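Local coordinates for protein actinorhodin polyketide putative beta-ketoacyl synthase 2 (Streptomyces coelicolor A3, PDB 1TQY) that serves as the chain length factor of the actinorhodin polyketide synthase, a member of the beta-ketoacyl-ACP synthase family probably working in polyketide chain building, at residues 224-229 with 375-380; 330-335 with 363-368. All coordinates share one frame; numbering follows the deposited sequence.

Contact 1: residues 224-229 with 375-380; sequences LPFDER and YGIDLV
Phe226 faces Tyr375 with their CA atoms 7.4 Å apart, at the corner of a type II beta turn that runs from Leu224 to Asp227 and carries Phe226 at its third position with a positive phi of 77°. The turn belongs to the long loop between helix 201-208 and strand 238-246 of a thiolase fold, and it packs on the chain that leads into and forms the short strand 378-379. No direct hydrogen bond joins the two segments; the contact is made by apolar packing around the Phe226 side chain. With CG anti to the carbonyl carbon (chi1 -62°), the side chain meets three neighbours in different ways. Ile377 CD1 lies over one face of the ring, displaced toward the rim near CG, and makes a CH-pi contact 3.9 Å from the centroid of the Phe226 ring. Tyr375 arrives at the edge, its CD2 4.0 Å from Phe226 CD2, while Leu379 CD1 reaches the root of the side chain, 3.9 Å from Phe226 CB. The tyrosine ring in turn has the turn's backbone at its own edge, where its CE2 is 3.4 Å from Phe226 O, a buried carbonyl oxygen with no hydrogen-bonding partner in the model. Helix 310-324 flanks the cluster, touching the side chains of Phe226, Tyr375 and Ile377. The CA-CB bond of Asp227 points away from the other segment, and its carboxylate serves its own loop: OD2 closes an Asx turn onto the backbone N of Arg229, whereas OD1 meets Arg221 and the backbone of Thr369 and Ser370. The polar link across the contact is indirect: one water accepts from Tyr375 OH at 2.7 Å and donates to Asp227 O at 2.9 Å.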
ATOM      1  N   LEU B 224      18.007  16.704  15.445  1.00 25.49           N
ATOM      2  CA  LEU B 224      18.746  16.195  16.588  1.00 25.99           C
ATOM      3  C   LEU B 224      17.981  15.190  17.442  1.00 24.99           C
ATOM      4  O   LEU B 224      17.606  15.483  18.573  1.00 25.05           O
ATOM      5  CB  LEU B 224      19.184  17.393  17.441  1.00 27.48           C
ATOM      6  CG  LEU B 224      19.957  18.486  16.687  1.00 28.05           C
ATOM      7  CD1 LEU B 224      20.172  19.696  17.594  1.00 28.42           C
ATOM      8  CD2 LEU B 224      21.287  17.931  16.213  1.00 28.18           C
ATOM      9  N   PRO B 225      17.744  13.984  16.914  1.00 25.12           N
ATOM     10  CA  PRO B 225      17.014  12.993  17.713  1.00 25.35           C
ATOM     11  C   PRO B 225      17.742  12.610  19.007  1.00 24.26           C
ATOM     12  O   PRO B 225      18.938  12.323  18.998  1.00 22.58           O
ATOM     13  CB  PRO B 225      16.866  11.811  16.748  1.00 25.15           C
ATOM     14  CG  PRO B 225      18.096  11.916  15.893  1.00 27.19           C
ATOM     15  CD  PRO B 225      18.149  13.417  15.616  1.00 23.57           C
ATOM     16  N   PHE B 226      17.003  12.630  20.112  1.00 24.21           N
ATOM     17  CA  PHE B 226      17.521  12.290  21.438  1.00 25.48           C
ATOM     18  C   PHE B 226      18.370  13.389  22.084  1.00 26.06           C
ATOM     19  O   PHE B 226      18.883  13.210  23.188  1.00 26.07           O
ATOM     20  CB  PHE B 226      18.307  10.966  21.400  1.00 24.49           C
ATOM     21  CG  PHE B 226      17.473   9.773  20.991  1.00 24.83           C
ATOM     22  CD1 PHE B 226      17.815   9.015  19.878  1.00 25.38           C
ATOM     23  CD2 PHE B 226      16.319   9.437  21.694  1.00 23.45           C
ATOM     24  CE1 PHE B 226      17.029   7.931  19.476  1.00 25.46           C
ATOM     25  CE2 PHE B 226      15.524   8.358  21.302  1.00 25.02           C
ATOM     26  CZ  PHE B 226      15.876   7.610  20.189  1.00 24.79           C
ATOM     27  N   ASP B 227      18.516  14.525  21.405  1.00 27.13           N
ATOM     28  CA  ASP B 227      19.275  15.648  21.961  1.00 27.81           C
ATOM     29  C   ASP B 227      18.310  16.546  22.728  1.00 28.34           C
ATOM     30  O   ASP B 227      17.143  16.688  22.337  1.00 26.76           O
ATOM     31  CB  ASP B 227      19.923  16.461  20.843  1.00 26.44           C
ATOM     32  CG  ASP B 227      20.870  17.517  21.366  1.00 24.58           C
ATOM     33  OD1 ASP B 227      22.103  17.310  21.310  1.00 24.36           O
ATOM     34  OD2 ASP B 227      20.382  18.559  21.846  1.00 27.46           O
ATOM     35  N   GLU B 228      18.782  17.172  23.802  1.00 30.79           N
ATOM     36  CA  GLU B 228      17.897  18.040  24.574  1.00 33.33           C
ATOM     37  C   GLU B 228      17.383  19.208  23.745  1.00 32.31           C
ATOM     38  O   GLU B 228      16.367  19.804  24.083  1.00 31.62           O
ATOM     39  CB  GLU B 228      18.601  18.552  25.832  1.00 36.81           C
ATOM     40  CG  GLU B 228      19.839  19.364  25.578  1.00 42.18           C
ATOM     41  CD  GLU B 228      20.365  19.987  26.858  1.00 46.77           C
ATOM     42  OE1 GLU B 228      20.506  19.248  27.861  1.00 47.96           O
ATOM     43  OE2 GLU B 228      20.634  21.210  26.853  1.00 48.87           O
ATOM     44  N   ARG B 229      18.072  19.528  22.653  1.00 31.94           N
ATOM     45  CA  ARG B 229      17.632  20.621  21.789  1.00 32.99           C
ATOM     46  C   ARG B 229      16.741  20.142  20.620  1.00 31.32           C
ATOM     47  O   ARG B 229      16.428  20.920  19.721  1.00 30.73           O
ATOM     48  CB  ARG B 229      18.839  21.393  21.231  1.00 36.33           C
ATOM     49  CG  ARG B 229      19.691  22.130  22.277  1.00 42.73           C
ATOM     50  CD  ARG B 229      18.892  23.191  23.042  1.00 47.73           C
ATOM     51  NE  ARG B 229      19.708  23.897  24.032  1.00 55.43           N
ATOM     52  CZ  ARG B 229      20.700  24.736  23.735  1.00 58.29           C
ATOM     53  NH1 ARG B 229      21.000  24.982  22.467  1.00 59.15           N
ATOM     54  NH2 ARG B 229      21.391  25.332  24.705  1.00 59.62           N
ATOM     55  N   TYR B 375      16.427  10.021  28.967  1.00 25.97           N
ATOM     56  CA  TYR B 375      16.331   8.970  27.945  1.00 25.62           C
ATOM     57  C   TYR B 375      17.048   7.673  28.298  1.00 25.81           C
ATOM     58  O   TYR B 375      16.706   6.596  27.791  1.00 24.49           O
ATOM     59  CB  TYR B 375      16.841   9.491  26.593  1.00 25.28           C
ATOM     60  CG  TYR B 375      16.089  10.706  26.085  1.00 27.24           C
ATOM     61  CD1 TYR B 375      14.829  11.031  26.594  1.00 27.15           C
ATOM     62  CD2 TYR B 375      16.613  11.503  25.069  1.00 27.22           C
ATOM     63  CE1 TYR B 375      14.109  12.115  26.105  1.00 28.30           C
ATOM     64  CE2 TYR B 375      15.893  12.590  24.571  1.00 27.36           C
ATOM     65  CZ  TYR B 375      14.639  12.883  25.099  1.00 27.27           C
ATOM     66  OH  TYR B 375      13.909  13.935  24.597  1.00 29.74           O
ATOM     67  N   GLY B 376      18.059   7.782  29.155  1.00 26.18           N
ATOM     68  CA  GLY B 376      18.809   6.610  29.567  1.00 25.67           C
ATOM     69  C   GLY B 376      19.278   5.739  28.415  1.00 26.27           C
ATOM     70  O   GLY B 376      19.017   4.544  28.400  1.00 26.24           O
ATOM     71  N   ILE B 377      19.970   6.320  27.441  1.00 26.00           N
ATOM     72  CA  ILE B 377      20.441   5.522  26.320  1.00 27.22           C
ATOM     73  C   ILE B 377      21.928   5.708  26.071  1.00 27.90           C
ATOM     74  O   ILE B 377      22.501   6.744  26.407  1.00 27.92           O
ATOM     75  CB  ILE B 377      19.694   5.861  25.017  1.00 27.57           C
ATOM     76  CG1 ILE B 377      19.916   7.326  24.653  1.00 27.54           C
ATOM     77  CG2 ILE B 377      18.208   5.565  25.179  1.00 29.23           C
ATOM     78  CD1 ILE B 377      19.311   7.710  23.313  1.00 30.12           C
ATOM     79  N   ASP B 378      22.560   4.690  25.498  1.00 27.85           N
ATOM     80  CA  ASP B 378      23.976   4.761  25.168  1.00 27.56           C
ATOM     81  C   ASP B 378      24.056   5.109  23.678  1.00 27.13           C
ATOM     82  O   ASP B 378      24.119   4.214  22.841  1.00 27.04           O
ATOM     83  CB  ASP B 378      24.644   3.407  25.448  1.00 27.22           C
ATOM     84  CG  ASP B 378      26.112   3.374  25.029  1.00 28.50           C
ATOM     85  OD1 ASP B 378      26.718   4.452  24.849  1.00 27.68           O
ATOM     86  OD2 ASP B 378      26.667   2.267  24.894  1.00 30.09           O
ATOM     87  N   LEU B 379      24.032   6.401  23.348  1.00 27.32           N
ATOM     88  CA  LEU B 379      24.090   6.841  21.945  1.00 26.94           C
ATOM     89  C   LEU B 379      25.497   6.873  21.367  1.00 26.01           C
ATOM     90  O   LEU B 379      26.423   7.335  22.022  1.00 24.96           O
ATOM     91  CB  LEU B 379      23.502   8.246  21.778  1.00 25.88           C
ATOM     92  CG  LEU B 379      22.142   8.439  21.103  1.00 29.65           C
ATOM     93  CD1 LEU B 379      21.999   9.918  20.733  1.00 29.30           C
ATOM     94  CD2 LEU B 379      22.022   7.580  19.858  1.00 25.51           C
ATOM     95  N   VAL B 380      25.647   6.388  20.137  1.00 26.48           N
ATOM     96  CA  VAL B 380      26.943   6.407  19.469  1.00 26.16           C
ATOM     97  C   VAL B 380      27.063   7.743  18.735  1.00 27.44           C
ATOM     98  O   VAL B 380      26.401   7.967  17.723  1.00 26.81           O
ATOM     99  CB  VAL B 380      27.073   5.265  18.446  1.00 26.05           C
ATOM    100  CG1 VAL B 380      28.462   5.293  17.833  1.00 25.79           C
ATOM    101  CG2 VAL B 380      26.840   3.914  19.133  1.00 25.45           C
TER
HETATM  102  O   HOH W   1      15.086  14.589  22.218  1.00 25.82           O

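Contact 2: residues 330-335 with 363-368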
ATOM      1  N   PRO B 330      24.098  -0.283  22.650  1.00 22.91           N
ATOM      2  CA  PRO B 330      24.472   0.874  21.839  1.00 22.28           C
ATOM      3  C   PRO B 330      23.285   1.290  20.993  1.00 22.77           C
ATOM      4  O   PRO B 330      22.596   0.443  20.428  1.00 22.73           O
ATOM      5  CB  PRO B 330      25.620   0.340  20.988  1.00 21.98           C
ATOM      6  CG  PRO B 330      26.294  -0.620  21.926  1.00 21.58           C
ATOM      7  CD  PRO B 330      25.106  -1.355  22.538  1.00 22.18           C
ATOM      8  N   VAL B 331      23.026   2.585  20.925  1.00 22.32           N
ATOM      9  CA  VAL B 331      21.923   3.064  20.110  1.00 22.83           C
ATOM     10  C   VAL B 331      22.528   4.055  19.136  1.00 23.65           C
ATOM     11  O   VAL B 331      23.464   4.773  19.478  1.00 23.97           O
ATOM     12  CB  VAL B 331      20.846   3.796  20.944  1.00 22.88           C
ATOM     13  CG1 VAL B 331      19.757   4.342  20.015  1.00 21.77           C
ATOM     14  CG2 VAL B 331      20.234   2.846  21.961  1.00 24.31           C
ATOM     15  N   THR B 332      22.008   4.089  17.917  1.00 24.60           N
ATOM     16  CA  THR B 332      22.519   5.027  16.933  1.00 23.77           C
ATOM     17  C   THR B 332      21.427   5.484  15.975  1.00 23.48           C
ATOM     18  O   THR B 332      20.434   4.789  15.761  1.00 23.09           O
ATOM     19  CB  THR B 332      23.723   4.434  16.156  1.00 22.93           C
ATOM     20  OG1 THR B 332      24.262   5.444  15.296  1.00 24.40           O
ATOM     21  CG2 THR B 332      23.297   3.251  15.306  1.00 21.88           C
ATOM     22  N   VAL B 333      21.611   6.675  15.416  1.00 22.24           N
ATOM     23  CA  VAL B 333      20.642   7.248  14.495  1.00 22.51           C
ATOM     24  C   VAL B 333      21.374   7.905  13.323  1.00 23.90           C
ATOM     25  O   VAL B 333      21.505   9.128  13.263  1.00 24.14           O
ATOM     26  CB  VAL B 333      19.762   8.302  15.221  1.00 21.61           C
ATOM     27  CG1 VAL B 333      18.718   8.872  14.280  1.00 18.95           C
ATOM     28  CG2 VAL B 333      19.090   7.658  16.431  1.00 22.01           C
ATOM     29  N   PRO B 334      21.868   7.095  12.373  1.00 25.38           N
ATOM     30  CA  PRO B 334      22.582   7.663  11.224  1.00 24.76           C
ATOM     31  C   PRO B 334      21.723   8.570  10.345  1.00 24.06           C
ATOM     32  O   PRO B 334      22.250   9.437   9.651  1.00 23.68           O
ATOM     33  CB  PRO B 334      23.079   6.423  10.484  1.00 24.53           C
ATOM     34  CG  PRO B 334      23.251   5.420  11.596  1.00 27.61           C
ATOM     35  CD  PRO B 334      21.984   5.627  12.386  1.00 24.54           C
ATOM     36  N   LYS B 335      20.405   8.388  10.375  1.00 24.44           N
ATOM     37  CA  LYS B 335      19.545   9.221   9.546  1.00 23.19           C
ATOM     38  C   LYS B 335      19.720  10.712   9.833  1.00 23.85           C
ATOM     39  O   LYS B 335      19.161  11.556   9.128  1.00 23.78           O
ATOM     40  CB  LYS B 335      18.070   8.818   9.682  1.00 23.22           C
ATOM     41  CG  LYS B 335      17.485   8.913  11.082  1.00 23.83           C
ATOM     42  CD  LYS B 335      15.968   8.673  11.054  1.00 24.66           C
ATOM     43  CE  LYS B 335      15.621   7.249  10.595  1.00 22.12           C
ATOM     44  NZ  LYS B 335      16.065   6.215  11.603  1.00 23.54           N
ATOM     45  N   ALA B 363      27.845   2.640  12.719  1.00 28.37           N
ATOM     46  CA  ALA B 363      27.703   3.952  12.080  1.00 27.15           C
ATOM     47  C   ALA B 363      27.307   4.926  13.189  1.00 27.20           C
ATOM     48  O   ALA B 363      26.394   4.655  13.954  1.00 26.67           O
ATOM     49  CB  ALA B 363      26.618   3.887  11.019  1.00 26.49           C
ATOM     50  N   PRO B 364      27.986   6.075  13.285  1.00 27.23           N
ATOM     51  CA  PRO B 364      27.689   7.066  14.325  1.00 26.86           C
ATOM     52  C   PRO B 364      26.498   7.984  14.068  1.00 26.92           C
ATOM     53  O   PRO B 364      25.913   7.982  12.983  1.00 25.02           O
ATOM     54  CB  PRO B 364      28.988   7.851  14.411  1.00 25.88           C
ATOM     55  CG  PRO B 364      29.394   7.931  12.964  1.00 27.31           C
ATOM     56  CD  PRO B 364      29.145   6.496  12.479  1.00 26.76           C
ATOM     57  N   THR B 365      26.137   8.762  15.087  1.00 26.36           N
ATOM     58  CA  THR B 365      25.035   9.713  14.981  1.00 25.68           C
ATOM     59  C   THR B 365      25.663  11.098  14.902  1.00 26.46           C
ATOM     60  O   THR B 365      26.530  11.434  15.709  1.00 28.32           O
ATOM     61  CB  THR B 365      24.113   9.666  16.214  1.00 25.05           C
ATOM     62  OG1 THR B 365      23.679   8.319  16.432  1.00 24.67           O
ATOM     63  CG2 THR B 365      22.897  10.561  15.998  1.00 23.91           C
ATOM     64  N   ALA B 366      25.223  11.888  13.929  1.00 26.27           N
ATOM     65  CA  ALA B 366      25.733  13.240  13.714  1.00 26.76           C
ATOM     66  C   ALA B 366      24.858  14.304  14.379  1.00 27.96           C
ATOM     67  O   ALA B 366      23.670  14.080  14.611  1.00 27.21           O
ATOM     68  CB  ALA B 366      25.814  13.525  12.211  1.00 26.24           C
ATOM     69  N   GLY B 367      25.460  15.455  14.690  1.00 28.73           N
ATOM     70  CA  GLY B 367      24.733  16.573  15.278  1.00 30.26           C
ATOM     71  C   GLY B 367      24.475  16.597  16.774  1.00 30.00           C
ATOM     72  O   GLY B 367      24.810  17.573  17.451  1.00 30.45           O
ATOM     73  N   VAL B 368      23.847  15.538  17.274  1.00 29.03           N
ATOM     74  CA  VAL B 368      23.526  15.408  18.690  1.00 28.61           C
ATOM     75  C   VAL B 368      24.778  15.619  19.533  1.00 28.08           C
ATOM     76  O   VAL B 368      25.829  15.055  19.231  1.00 27.46           O
ATOM     77  CB  VAL B 368      22.958  13.999  18.981  1.00 28.68           C
ATOM     78  CG1 VAL B 368      22.507  13.888  20.440  1.00 26.55           C
ATOM     79  CG2 VAL B 368      21.806  13.715  18.034  1.00 28.16           C
TER
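Thr365 meets the end of strand 330-332 around Val333, and its side chain is a compact example of a threonine using both branches. Its CB sits 4.0 Å from Val333 O. From there CG2, anti to the backbone N of Thr365, lies against the same residue, 3.4 Å from Val333 O and 3.9 Å from Val333 CB. OG1 lies beside its own backbone N (chi1 -54°) and accepts a hydrogen bond from Val333 N at 2.8 Å, nearly straight at 164°; it is also hydrogen-bonded to Val380 O, so this buried hydroxyl links two other backbone segments. A second threonine answers from the other segment. Thr332 slides past Thr365 in the opposite direction, and its OG1 donates to Ala363 O over 2.6 Å, tilted 20° from the carbonyl plane. Beyond this polar pair, Pro334 CG rests on Ala363 CB at 3.7 Å, next to Thr352 of helix 345-359. Two threonine hydroxyls, each hydrogen-bonded to the backbone of the facing segment, thus join the end of a strand to the loop after the following helix, in the C-terminal half of the thiolase fold.

Read from the N terminus, the chain first supplies the 224-229 turn, then passes through strands 238-246, 260-269 and 301-303 and helix 310-324 before reaching 330-335. Helix 345-359 follows, and contact 2 closes this shorter loop when 363-368 returns to the strand end. The next few residues lead to 375-380, where contact 1 closes the far longer loop, so that contact 2 is nested inside contact 1. Their centres are about 9 Å apart. Strands 330-332 and 378-379 run parallel as neighbours, with a probable hydrogen bond from Val331 N to Asp378 O. Contact 1 thus ties the 224-229 turn to strand 378-379, and contact 2 ties neighbouring strand 330-332 to the loop after helix 345-359.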